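Local coordinates for LPS-assembly lipoprotein LptE (Acinetobacter baumannii, PDB 5TSE) that probably works with its partner LptD in assembling lipopolysaccharide at the outer-membrane surface, and may recognise lipopolysaccharide there, at residues D25-Q30 and D124-I129; V33-N38 and R131-N136; Q61-N64 and V70-R73. One frame throughout, in Å; residues are numbered along the deposited sequence.

Interaction 1 (D25-Q30 and D124-I129); sequences DDLETQ and DLAQQI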
ATOM      1  N   ASP A  25      -4.265  -2.570   9.937  1.00 53.16           N
ATOM      2  CA  ASP A  25      -5.580  -3.166   9.686  1.00 56.14           C
ATOM      3  C   ASP A  25      -6.299  -2.527   8.499  1.00 54.49           C
ATOM      4  O   ASP A  25      -6.789  -3.224   7.603  1.00 55.41           O
ATOM      5  CB  ASP A  25      -6.466  -3.089  10.943  1.00 58.98           C
ATOM      6  CG  ASP A  25      -5.932  -3.934  12.103  1.00 61.79           C
ATOM      7  OD1 ASP A  25      -5.232  -4.943  11.869  1.00 63.12           O
ATOM      8  OD2 ASP A  25      -6.248  -3.604  13.261  1.00 67.59           O
ATOM      9  N   ASP A  26      -6.339  -1.202   8.477  1.00 54.30           N
ATOM     10  CA  ASP A  26      -6.995  -0.487   7.379  1.00 53.16           C
ATOM     11  C   ASP A  26      -6.407  -0.901   6.024  1.00 52.54           C
ATOM     12  O   ASP A  26      -7.146  -1.154   5.086  1.00 52.64           O
ATOM     13  CB  ASP A  26      -6.909   1.030   7.586  1.00 52.89           C
ATOM     14  CG  ASP A  26      -7.725   1.517   8.785  1.00 57.68           C
ATOM     15  OD1 ASP A  26      -8.761   0.900   9.097  1.00 63.63           O
ATOM     16  OD2 ASP A  26      -7.350   2.542   9.410  1.00 60.20           O
ATOM     17  N   LEU A  27      -5.082  -1.009   5.925  1.00 53.01           N
ATOM     18  CA  LEU A  27      -4.475  -1.407   4.651  1.00 53.95           C
ATOM     19  C   LEU A  27      -4.804  -2.860   4.368  1.00 54.01           C
ATOM     20  O   LEU A  27      -5.158  -3.203   3.237  1.00 50.25           O
ATOM     21  CB  LEU A  27      -2.958  -1.236   4.655  1.00 54.01           C
ATOM     22  CG  LEU A  27      -2.217  -1.524   3.337  1.00 54.39           C
ATOM     23  CD1 LEU A  27      -2.657  -0.568   2.234  1.00 54.66           C
ATOM     24  CD2 LEU A  27      -0.719  -1.423   3.522  1.00 53.45           C
ATOM     25  N   GLU A  28      -4.704  -3.702   5.394  1.00 48.37           N
ATOM     26  CA  GLU A  28      -4.970  -5.119   5.198  1.00 52.45           C
ATOM     27  C   GLU A  28      -6.350  -5.319   4.611  1.00 52.39           C
ATOM     28  O   GLU A  28      -6.510  -6.078   3.668  1.00 52.16           O
ATOM     29  CB  GLU A  28      -4.861  -5.911   6.498  1.00 57.16           C
ATOM     30  CG  GLU A  28      -4.994  -7.421   6.303  1.00 59.99           C
ATOM     31  CD  GLU A  28      -5.004  -8.198   7.600  1.00 62.14           C
ATOM     32  OE1 GLU A  28      -4.576  -7.661   8.640  1.00 63.67           O
ATOM     33  OE2 GLU A  28      -5.461  -9.360   7.577  1.00 68.92           O
ATOM     34  N   THR A  29      -7.334  -4.630   5.174  1.00 55.55           N
ATOM     35  CA  THR A  29      -8.719  -4.735   4.708  1.00 58.44           C
ATOM     36  C   THR A  29      -8.835  -4.366   3.226  1.00 55.42           C
ATOM     37  O   THR A  29      -9.347  -5.133   2.429  1.00 57.65           O
ATOM     38  CB  THR A  29      -9.640  -3.810   5.530  1.00 60.92           C
ATOM     39  OG1 THR A  29      -9.557  -4.165   6.917  1.00 59.31           O
ATOM     40  CG2 THR A  29     -11.104  -3.908   5.043  1.00 59.55           C
ATOM     41  N   GLN A  30      -8.312  -3.201   2.874  1.00 53.25           N
ATOM     42  CA  GLN A  30      -8.359  -2.717   1.501  1.00 54.66           C
ATOM     43  C   GLN A  30      -7.577  -3.608   0.532  1.00 53.08           C
ATOM     44  O   GLN A  30      -8.016  -3.808  -0.603  1.00 52.55           O
ATOM     45  CB  GLN A  30      -7.892  -1.255   1.425  1.00 53.69           C
ATOM     46  CG  GLN A  30      -8.724  -0.323   2.301  1.00 55.48           C
ATOM     47  CD  GLN A  30     -10.195  -0.289   1.897  1.00 59.01           C
ATOM     48  OE1 GLN A  30     -10.580   0.406   0.955  1.00 58.62           O
ATOM     49  NE2 GLN A  30     -11.025  -1.005   2.639  1.00 63.32           N
ATOM     50  N   ASP A 124      -5.872   4.429  -2.152  1.00 53.02           N
ATOM     51  CA  ASP A 124      -5.048   4.689  -3.343  1.00 52.46           C
ATOM     52  C   ASP A 124      -3.869   3.728  -3.347  1.00 50.66           C
ATOM     53  O   ASP A 124      -3.644   3.010  -4.325  1.00 54.79           O
ATOM     54  CB  ASP A 124      -4.586   6.176  -3.313  1.00 57.52           C
ATOM     55  CG  ASP A 124      -3.634   6.579  -4.490  1.00 61.52           C
ATOM     56  OD1 ASP A 124      -2.940   5.721  -5.066  1.00 67.95           O
ATOM     57  OD2 ASP A 124      -3.557   7.790  -4.806  1.00 61.96           O
ATOM     58  N   LEU A 125      -3.147   3.673  -2.234  1.00 48.86           N
ATOM     59  CA  LEU A 125      -1.988   2.798  -2.138  1.00 50.22           C
ATOM     60  C   LEU A 125      -2.362   1.315  -2.261  1.00 50.45           C
ATOM     61  O   LEU A 125      -1.653   0.572  -2.913  1.00 50.46           O
ATOM     62  CB  LEU A 125      -1.195   3.064  -0.857  1.00 50.74           C
ATOM     63  CG  LEU A 125       0.130   2.305  -0.730  1.00 51.20           C
ATOM     64  CD1 LEU A 125       0.998   2.510  -1.972  1.00 56.88           C
ATOM     65  CD2 LEU A 125       0.881   2.735   0.511  1.00 50.07           C
ATOM     66  N   ALA A 126      -3.478   0.893  -1.669  1.00 50.20           N
ATOM     67  CA  ALA A 126      -3.915  -0.510  -1.787  1.00 51.44           C
ATOM     68  C   ALA A 126      -4.092  -0.895  -3.266  1.00 55.28           C
ATOM     69  O   ALA A 126      -3.697  -1.997  -3.694  1.00 54.38           O
ATOM     70  CB  ALA A 126      -5.216  -0.742  -1.014  1.00 52.09           C
ATOM     71  N   GLN A 127      -4.661   0.032  -4.042  1.00 56.74           N
ATOM     72  CA  GLN A 127      -4.892  -0.175  -5.474  1.00 57.32           C
ATOM     73  C   GLN A 127      -3.568  -0.236  -6.250  1.00 56.72           C
ATOM     74  O   GLN A 127      -3.432  -1.073  -7.133  1.00 63.10           O
ATOM     75  CB  GLN A 127      -5.847   0.902  -6.043  1.00 58.51           C
ATOM     76  CG  GLN A 127      -7.214   0.902  -5.364  1.00 58.71           C
ATOM     77  CD  GLN A 127      -8.228   1.853  -5.997  1.00 62.92           C
ATOM     78  OE1 GLN A 127      -8.345   1.937  -7.215  1.00 67.62           O
ATOM     79  NE2 GLN A 127      -8.999   2.539  -5.158  1.00 61.65           N
ATOM     80  N   GLN A 128      -2.589   0.613  -5.916  1.00 54.94           N
ATOM     81  CA  GLN A 128      -1.277   0.564  -6.610  1.00 57.57           C
ATOM     82  C   GLN A 128      -0.548  -0.751  -6.336  1.00 56.00           C
ATOM     83  O   GLN A 128       0.083  -1.311  -7.226  1.00 56.91           O
ATOM     84  CB  GLN A 128      -0.324   1.694  -6.196  1.00 55.16           C
ATOM     85  CG  GLN A 128      -0.727   3.103  -6.564  1.00 55.70           C
ATOM     86  CD  GLN A 128       0.322   4.105  -6.084  1.00 54.79           C
ATOM     87  OE1 GLN A 128       1.495   4.057  -6.493  1.00 59.20           O
ATOM     88  NE2 GLN A 128      -0.087   5.010  -5.227  1.00 50.53           N
ATOM     89  N   ILE A 129      -0.577  -1.198  -5.087  1.00 54.38           N
ATOM     90  CA  ILE A 129       0.071  -2.461  -4.719  1.00 55.94           C
ATOM     91  C   ILE A 129      -0.566  -3.583  -5.516  1.00 58.55           C
ATOM     92  O   ILE A 129       0.121  -4.399  -6.108  1.00 59.88           O
ATOM     93  CB  ILE A 129      -0.092  -2.777  -3.227  1.00 52.86           C
ATOM     94  CG1 ILE A 129       0.668  -1.739  -2.397  1.00 52.20           C
ATOM     95  CG2 ILE A 129       0.443  -4.168  -2.918  1.00 53.01           C
ATOM     96  CD1 ILE A 129       0.322  -1.755  -0.920  1.00 49.81           C
TER
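Leu27 of 25-30 touches Ala126 and Ile129 of 124-129 with the end of its side chain alone. CB and CG of Leu27 remain more than 4.5 Å from any atom of 124-129. Because chi1 is -176°, CG is swung away from Leu27 N to lie beside its carbonyl carbon, which brings CD1 to the facing helix. At the tip Leu27 CD1 lies 4.1 Å from the methyl CB of Ala126 and 4.5 Å from CD1 of Ile129. Helices 25-37 and 110-134 lie on one face of the LptE sheet, and the axes of segments 25-30 and 124-129 pass 9.4 Å apart at a signed crossing angle of -49°. Leu125 and Ile129 also turn side chains to strand 68-81, meeting Leu74, Val76 and Phe78, so helix 110-134 joins the sheet to helix 25-37. The backbones are nearest at Ala126, 6.0 Å from Gln30 between CA atoms, and its one-carbon side chain lets Gln30 CB come to 3.7 Å of Ala126 CB. On the flank toward strand 92-101, Gln128 NE2 bonds Asp124 OD1 at 2.9 Å from above the carboxylate plane, while Asp124 OD2 forms a salt bridge with Arg98.

Interaction 2 (V33-N38 and R131-N136); sequences VYLTAN and RQISAN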
ATOM      1  N   VAL A  33      -9.920  -6.691  -0.396  1.00 67.60           N
ATOM      2  CA  VAL A  33     -11.020  -6.432  -1.347  1.00 71.39           C
ATOM      3  C   VAL A  33     -10.489  -6.313  -2.779  1.00 68.34           C
ATOM      4  O   VAL A  33     -11.003  -6.968  -3.686  1.00 72.91           O
ATOM      5  CB  VAL A  33     -11.902  -5.203  -0.974  1.00 75.38           C
ATOM      6  CG1 VAL A  33     -12.497  -5.377   0.420  1.00 79.23           C
ATOM      7  CG2 VAL A  33     -11.138  -3.888  -1.043  1.00 73.74           C
ATOM      8  N   TYR A  34      -9.424  -5.534  -2.959  1.00 65.48           N
ATOM      9  CA  TYR A  34      -8.835  -5.315  -4.284  1.00 64.28           C
ATOM     10  C   TYR A  34      -8.101  -6.541  -4.849  1.00 65.39           C
ATOM     11  O   TYR A  34      -8.222  -6.827  -6.042  1.00 70.66           O
ATOM     12  CB  TYR A  34      -7.941  -4.053  -4.300  1.00 58.73           C
ATOM     13  CG  TYR A  34      -8.696  -2.797  -3.925  1.00 56.90           C
ATOM     14  CD1 TYR A  34      -9.859  -2.438  -4.605  1.00 60.22           C
ATOM     15  CD2 TYR A  34      -8.231  -1.933  -2.942  1.00 55.48           C
ATOM     16  CE1 TYR A  34     -10.562  -1.289  -4.290  1.00 57.23           C
ATOM     17  CE2 TYR A  34      -8.930  -0.776  -2.617  1.00 56.64           C
ATOM     18  CZ  TYR A  34     -10.099  -0.459  -3.299  1.00 57.63           C
ATOM     19  OH  TYR A  34     -10.813   0.690  -3.010  1.00 58.23           O
ATOM     20  N   LEU A  35      -7.343  -7.253  -4.022  1.00 65.39           N
ATOM     21  CA  LEU A  35      -6.663  -8.469  -4.492  1.00 65.72           C
ATOM     22  C   LEU A  35      -7.677  -9.489  -4.996  1.00 66.42           C
ATOM     23  O   LEU A  35      -7.529 -10.004  -6.108  1.00 65.83           O
ATOM     24  CB  LEU A  35      -5.788  -9.097  -3.397  1.00 68.78           C
ATOM     25  CG  LEU A  35      -4.449  -8.402  -3.102  1.00 68.46           C
ATOM     26  CD1 LEU A  35      -3.844  -8.938  -1.824  1.00 68.92           C
ATOM     27  CD2 LEU A  35      -3.476  -8.562  -4.269  1.00 69.21           C
ATOM     28  N   THR A  36      -8.706  -9.765  -4.189  1.00 65.81           N
ATOM     29  CA  THR A  36      -9.749 -10.739  -4.562  1.00 67.99           C
ATOM     30  C   THR A  36     -10.471 -10.296  -5.843  1.00 68.67           C
ATOM     31  O   THR A  36     -10.711 -11.103  -6.738  1.00 70.52           O
ATOM     32  CB  THR A  36     -10.741 -11.018  -3.402  1.00 69.20           C
ATOM     33  OG1 THR A  36     -11.198  -9.784  -2.835  1.00 70.43           O
ATOM     34  CG2 THR A  36     -10.065 -11.804  -2.312  1.00 67.68           C
ATOM     35  N   ALA A  37     -10.751  -9.001  -5.943  1.00 68.54           N
ATOM     36  CA  ALA A  37     -11.392  -8.435  -7.131  1.00 69.36           C
ATOM     37  C   ALA A  37     -10.589  -8.744  -8.419  1.00 72.17           C
ATOM     38  O   ALA A  37     -11.174  -9.029  -9.463  1.00 79.47           O
ATOM     39  CB  ALA A  37     -11.581  -6.936  -6.953  1.00 65.41           C
ATOM     40  N   ASN A  38      -9.259  -8.696  -8.335  1.00 70.67           N
ATOM     41  CA  ASN A  38      -8.382  -9.016  -9.482  1.00 71.95           C
ATOM     42  C   ASN A  38      -8.234 -10.515  -9.739  1.00 74.77           C
ATOM     43  O   ASN A  38      -7.455 -10.927 -10.608  1.00 77.77           O
ATOM     44  CB  ASN A  38      -6.997  -8.375  -9.298  1.00 71.92           C
ATOM     45  CG  ASN A  38      -6.974  -6.914  -9.690  1.00 72.41           C
ATOM     46  OD1 ASN A  38      -6.987  -6.028  -8.839  1.00 77.39           O
ATOM     47  ND2 ASN A  38      -6.981  -6.654 -10.987  1.00 73.65           N
ATOM     48  N   ARG A 131      -2.273  -3.323  -8.264  1.00 66.13           N
ATOM     49  CA  ARG A 131      -2.014  -3.102  -9.688  1.00 70.08           C
ATOM     50  C   ARG A 131      -0.706  -3.788 -10.074  1.00 67.70           C
ATOM     51  O   ARG A 131      -0.687  -4.633 -10.970  1.00 65.14           O
ATOM     52  CB  ARG A 131      -1.885  -1.594  -9.995  1.00 78.39           C
ATOM     53  CG  ARG A 131      -1.889  -1.202 -11.477  1.00 83.70           C
ATOM     54  CD  ARG A 131      -3.290  -1.199 -12.104  1.00 89.31           C
ATOM     55  NE  ARG A 131      -4.164  -0.137 -11.563  1.00 98.06           N
ATOM     56  CZ  ARG A 131      -5.056  -0.269 -10.564  1.00109.96           C
ATOM     57  NH1 ARG A 131      -5.254  -1.440  -9.940  1.00110.94           N
ATOM     58  NH2 ARG A 131      -5.774   0.793 -10.180  1.00108.63           N
ATOM     59  N   GLN A 132       0.379  -3.445  -9.379  1.00 67.77           N
ATOM     60  CA  GLN A 132       1.692  -4.007  -9.712  1.00 71.73           C
ATOM     61  C   GLN A 132       1.811  -5.519  -9.596  1.00 71.51           C
ATOM     62  O   GLN A 132       2.658  -6.111 -10.262  1.00 74.90           O
ATOM     63  CB  GLN A 132       2.827  -3.316  -8.957  1.00 73.11           C
ATOM     64  CG  GLN A 132       3.021  -1.868  -9.399  1.00 77.00           C
ATOM     65  CD  GLN A 132       4.407  -1.334  -9.102  1.00 75.84           C
ATOM     66  OE1 GLN A 132       5.328  -2.090  -8.800  1.00 78.42           O
ATOM     67  NE2 GLN A 132       4.574  -0.034  -9.241  1.00 80.73           N
ATOM     68  N   ILE A 133       0.975  -6.134  -8.767  1.00 69.06           N
ATOM     69  CA  ILE A 133       0.963  -7.593  -8.635  1.00 71.97           C
ATOM     70  C   ILE A 133       0.220  -8.178  -9.839  1.00 71.06           C
ATOM     71  O   ILE A 133       0.772  -8.981 -10.582  1.00 69.90           O
ATOM     72  CB  ILE A 133       0.303  -8.029  -7.308  1.00 71.70           C
ATOM     73  CG1 ILE A 133       1.232  -7.678  -6.143  1.00 70.72           C
ATOM     74  CG2 ILE A 133       0.015  -9.523  -7.280  1.00 71.39           C
ATOM     75  CD1 ILE A 133       0.614  -7.888  -4.786  1.00 74.81           C
ATOM     76  N   SER A 134      -1.023  -7.739 -10.023  1.00 73.56           N
ATOM     77  CA  SER A 134      -1.888  -8.195 -11.121  1.00 76.02           C
ATOM     78  C   SER A 134      -1.304  -7.927 -12.512  1.00 72.27           C
ATOM     79  O   SER A 134      -1.541  -8.693 -13.438  1.00 70.39           O
ATOM     80  CB  SER A 134      -3.259  -7.522 -11.010  1.00 76.86           C
ATOM     81  OG  SER A 134      -3.131  -6.107 -11.064  1.00 73.71           O
ATOM     82  N   ALA A 135      -0.544  -6.838 -12.633  1.00 76.40           N
ATOM     83  CA  ALA A 135       0.102  -6.438 -13.893  1.00 75.70           C
ATOM     84  C   ALA A 135       1.559  -6.925 -14.011  1.00 71.56           C
ATOM     85  O   ALA A 135       2.256  -6.522 -14.937  1.00 76.05           O
ATOM     86  CB  ALA A 135       0.043  -4.919 -14.053  1.00 74.88           C
ATOM     87  N   ASN A 136       2.014  -7.769 -13.079  1.00 71.25           N
ATOM     88  CA  ASN A 136       3.378  -8.329 -13.104  1.00 73.36           C
ATOM     89  C   ASN A 136       4.423  -7.262 -13.423  1.00 72.85           C
ATOM     90  O   ASN A 136       5.218  -7.418 -14.358  1.00 68.03           O
ATOM     91  CB  ASN A 136       3.456  -9.473 -14.135  1.00 75.19           C
ATOM     92  CG  ASN A 136       4.841 -10.102 -14.221  1.00 75.58           C
ATOM     93  OD1 ASN A 136       5.567 -10.185 -13.236  1.00 74.76           O
ATOM     94  ND2 ASN A 136       5.209 -10.549 -15.416  1.00 78.77           N
TER
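Leu35 and Ile133 supply the apolar part of this contact, and Asn38 with Ser134 the more polar part. The evidence for the first is a single methyl pair: CD2 of Leu35 is 4.2 Å from CD1 of Ile133, with the two side chains crossing at about a right angle. In Ile133 a chi1 of -71° places CG1 beside the backbone N, and the chain runs on through CG1 to the touching methyl. Both residues are buried; Leu35 also rests on Val40 and Ile133 on Tyr13, so each also packs on a loop residue.

Van der Waals contact describes the second pair. Here the backbones come nearest, with 6.7 Å between CA of Asn38 and CA of Ser134. The side chain of Asn38 lies against the CH2 of Ser134, Asn38 CG being 4.0 Å from Ser134 CB, and the two CB atoms are 4.2 Å apart.

Among the hydrogen bonds, that of Ser134 stays within its own helix: Ser134 OG bonds Thr130 O one turn back, and Arg131 O, 2.9 Å from Ser134 OG, is a second possible acceptor for the one proton. Tyr34 OH, by contrast, bonds Asp123 and so ties helix 25-37 to helix 110-134. The Tyr34 side chain touches Ala126, Gln127 and Thr130; one face of its ring is covered by CG2 of Val33, 3.8 Å above the plane and over its centre.

Both segments are helix ends. Asn38 is the first residue past helix 25-37, and helix 110-134 stops in a Schellman motif: Asn136, with its positive phi of 45°, is the C-prime residue, Asn136 N bonding Ile133 O at 3.0 Å and Arg137 N pairing with Gln132 O.

Interaction 3 (Q61-N64 and V70-R73); sequences QLLN and VLLR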
ATOM      1  N   GLN A  61       3.704  15.629   6.725  1.00 57.94           N
ATOM      2  CA  GLN A  61       4.609  16.762   6.474  1.00 58.46           C
ATOM      3  C   GLN A  61       3.926  18.103   6.505  1.00 56.49           C
ATOM      4  O   GLN A  61       2.847  18.259   5.940  1.00 56.03           O
ATOM      5  CB  GLN A  61       5.195  16.720   5.065  1.00 60.64           C
ATOM      6  CG  GLN A  61       6.317  15.774   4.780  1.00 64.69           C
ATOM      7  CD  GLN A  61       6.858  16.010   3.375  1.00 64.23           C
ATOM      8  OE1 GLN A  61       6.092  16.058   2.407  1.00 68.51           O
ATOM      9  NE2 GLN A  61       8.172  16.152   3.253  1.00 62.06           N
ATOM     10  N   LEU A  62       4.598  19.078   7.106  1.00 55.60           N
ATOM     11  CA  LEU A  62       4.142  20.448   7.128  1.00 57.43           C
ATOM     12  C   LEU A  62       5.105  21.140   6.168  1.00 54.39           C
ATOM     13  O   LEU A  62       6.301  21.189   6.418  1.00 53.37           O
ATOM     14  CB  LEU A  62       4.209  21.033   8.541  1.00 64.79           C
ATOM     15  CG  LEU A  62       3.354  20.254   9.555  1.00 71.09           C
ATOM     16  CD1 LEU A  62       3.513  20.804  10.961  1.00 73.86           C
ATOM     17  CD2 LEU A  62       1.881  20.252   9.155  1.00 72.53           C
ATOM     18  N   LEU A  63       4.587  21.637   5.052  1.00 51.91           N
ATOM     19  CA  LEU A  63       5.414  22.283   4.038  1.00 53.23           C
ATOM     20  C   LEU A  63       5.163  23.774   3.896  1.00 54.83           C
ATOM     21  O   LEU A  63       4.081  24.195   3.495  1.00 54.67           O
ATOM     22  CB  LEU A  63       5.183  21.624   2.683  1.00 51.71           C
ATOM     23  CG  LEU A  63       5.550  20.149   2.572  1.00 50.02           C
ATOM     24  CD1 LEU A  63       5.173  19.659   1.189  1.00 50.27           C
ATOM     25  CD2 LEU A  63       7.030  19.896   2.856  1.00 50.68           C
ATOM     26  N   ASN A  64       6.190  24.564   4.184  1.00 57.52           N
ATOM     27  CA  ASN A  64       6.103  26.010   4.076  1.00 59.31           C
ATOM     28  C   ASN A  64       6.660  26.448   2.745  1.00 62.14           C
ATOM     29  O   ASN A  64       7.879  26.530   2.554  1.00 64.72           O
ATOM     30  CB  ASN A  64       6.847  26.660   5.235  1.00 61.25           C
ATOM     31  CG  ASN A  64       6.197  26.356   6.578  1.00 62.01           C
ATOM     32  OD1 ASN A  64       4.973  26.403   6.708  1.00 61.93           O
ATOM     33  ND2 ASN A  64       7.009  26.067   7.585  1.00 62.83           N
ATOM     34  N   VAL A  70      -0.317  21.007   4.619  1.00 52.72           N
ATOM     35  CA  VAL A  70      -0.255  19.746   5.356  1.00 51.98           C
ATOM     36  C   VAL A  70      -0.362  18.603   4.355  1.00 51.84           C
ATOM     37  O   VAL A  70      -1.389  18.464   3.708  1.00 53.24           O
ATOM     38  CB  VAL A  70      -1.401  19.606   6.375  1.00 51.09           C
ATOM     39  CG1 VAL A  70      -1.356  18.237   7.050  1.00 51.31           C
ATOM     40  CG2 VAL A  70      -1.318  20.706   7.419  1.00 53.69           C
ATOM     41  N   LEU A  71       0.686  17.778   4.252  1.00 50.99           N
ATOM     42  CA  LEU A  71       0.714  16.660   3.318  1.00 49.93           C
ATOM     43  C   LEU A  71       0.732  15.311   4.046  1.00 50.96           C
ATOM     44  O   LEU A  71       1.623  15.030   4.853  1.00 53.78           O
ATOM     45  CB  LEU A  71       1.887  16.812   2.348  1.00 50.65           C
ATOM     46  CG  LEU A  71       2.075  15.735   1.262  1.00 51.04           C
ATOM     47  CD1 LEU A  71       2.846  16.253   0.068  1.00 52.56           C
ATOM     48  CD2 LEU A  71       2.712  14.456   1.800  1.00 51.07           C
ATOM     49  N   LEU A  72      -0.269  14.486   3.739  1.00 49.08           N
ATOM     50  CA  LEU A  72      -0.448  13.182   4.353  1.00 50.61           C
ATOM     51  C   LEU A  72       0.068  12.124   3.389  1.00 48.85           C
ATOM     52  O   LEU A  72      -0.496  11.928   2.318  1.00 52.25           O
ATOM     53  CB  LEU A  72      -1.924  12.979   4.671  1.00 52.01           C
ATOM     54  CG  LEU A  72      -2.525  14.106   5.546  1.00 56.33           C
ATOM     55  CD1 LEU A  72      -4.035  14.024   5.595  1.00 59.49           C
ATOM     56  CD2 LEU A  72      -1.958  14.101   6.956  1.00 56.46           C
ATOM     57  N   ARG A  73       1.158  11.466   3.757  1.00 50.18           N
ATOM     58  CA  ARG A  73       1.739  10.459   2.895  1.00 52.50           C
ATOM     59  C   ARG A  73       1.757   9.092   3.530  1.00 50.08           C
ATOM     60  O   ARG A  73       1.826   8.971   4.745  1.00 45.93           O
ATOM     61  CB  ARG A  73       3.189  10.837   2.569  1.00 56.86           C
ATOM     62  CG  ARG A  73       3.934   9.837   1.681  1.00 61.16           C
ATOM     63  CD  ARG A  73       5.346  10.290   1.295  1.00 65.09           C
ATOM     64  NE  ARG A  73       5.329  11.633   0.740  1.00 70.58           N
ATOM     65  CZ  ARG A  73       4.883  11.958  -0.474  1.00 74.54           C
ATOM     66  NH1 ARG A  73       4.376  11.042  -1.305  1.00 73.64           N
ATOM     67  NH2 ARG A  73       4.921  13.229  -0.855  1.00 77.76           N
TER
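Gln61 and Leu71 form the close-knit part of this contact. They are an antiparallel hydrogen-bonded pair, and the two backbone bonds between them are unequal in straightness. Leu71 N donates to Gln61 O over 2.8 Å with an angle at hydrogen of 177°, whereas Gln61 N reaches Leu71 O over 2.9 Å at a more bent 143°. Gln61 O is approached a second time, by CA of Val70 at 3.5 Å, a CA-H...O contact. Above the backbone the side chains of the pair run side by side in the same direction. Gln61 is extended beyond CG, which carries Gln61 OE1 up along Leu71 to within 3.8 Å of Leu71 CD2. Gln61 OE1 also lies at the edge of the Arg73 guanidinium, near its plane, but a long 4.5 Å from Arg73 NH2; Arg73 NH1 hydrogen-bonds Thr95 on strand 92-101.

These strands, 49-64 and 68-81, form a long beta hairpin; the centre of this contact, near the hairpin's end, lies about 19 Å from the centre of the chain. The segments run at 144°, a marked twist away from strictly antiparallel. The next pair, Leu62 with Val70, is non-hydrogen-bonded, and its side chains point together to the other face: CD2 of Leu62 meets CG2 of Val70 at 3.7 Å. Val70 is buried there, next to Tyr100 and to Glu114 of helix 110-134, while Leu62 is exposed. Toward the turn the contact thins. Leu63 offers just CD1, 4.3 Å from CD1 of Leu71, and its backbone bonds instead to Glu69. Beyond it, OD1 of exposed Asn64 makes a weak hydrogen bond to Thr68.

Interactions 1 and 2 are successive stages of one interface between helices 25-37 and 110-134; their centres are 11 Å apart and they meet directly, CB of Ala126 lying 3.8 Å from CD2 of Tyr34. Interaction 3 belongs to the sheet hairpin, and its segments are nested in the sequence between the two helices that interactions 1 and 2 bring together. Its centre is 21 Å from that of interaction 1 and 29 Å from that of interaction 2, on the opposite side of the chain's centre from the latter. Nearest atoms of interactions 1 and 3 are about 7 Å apart, so the two do not touch. Helix 110-134 spans the distance: it carries 124-129 and 131-136, and near its other end it also reaches the hairpin of interaction 3.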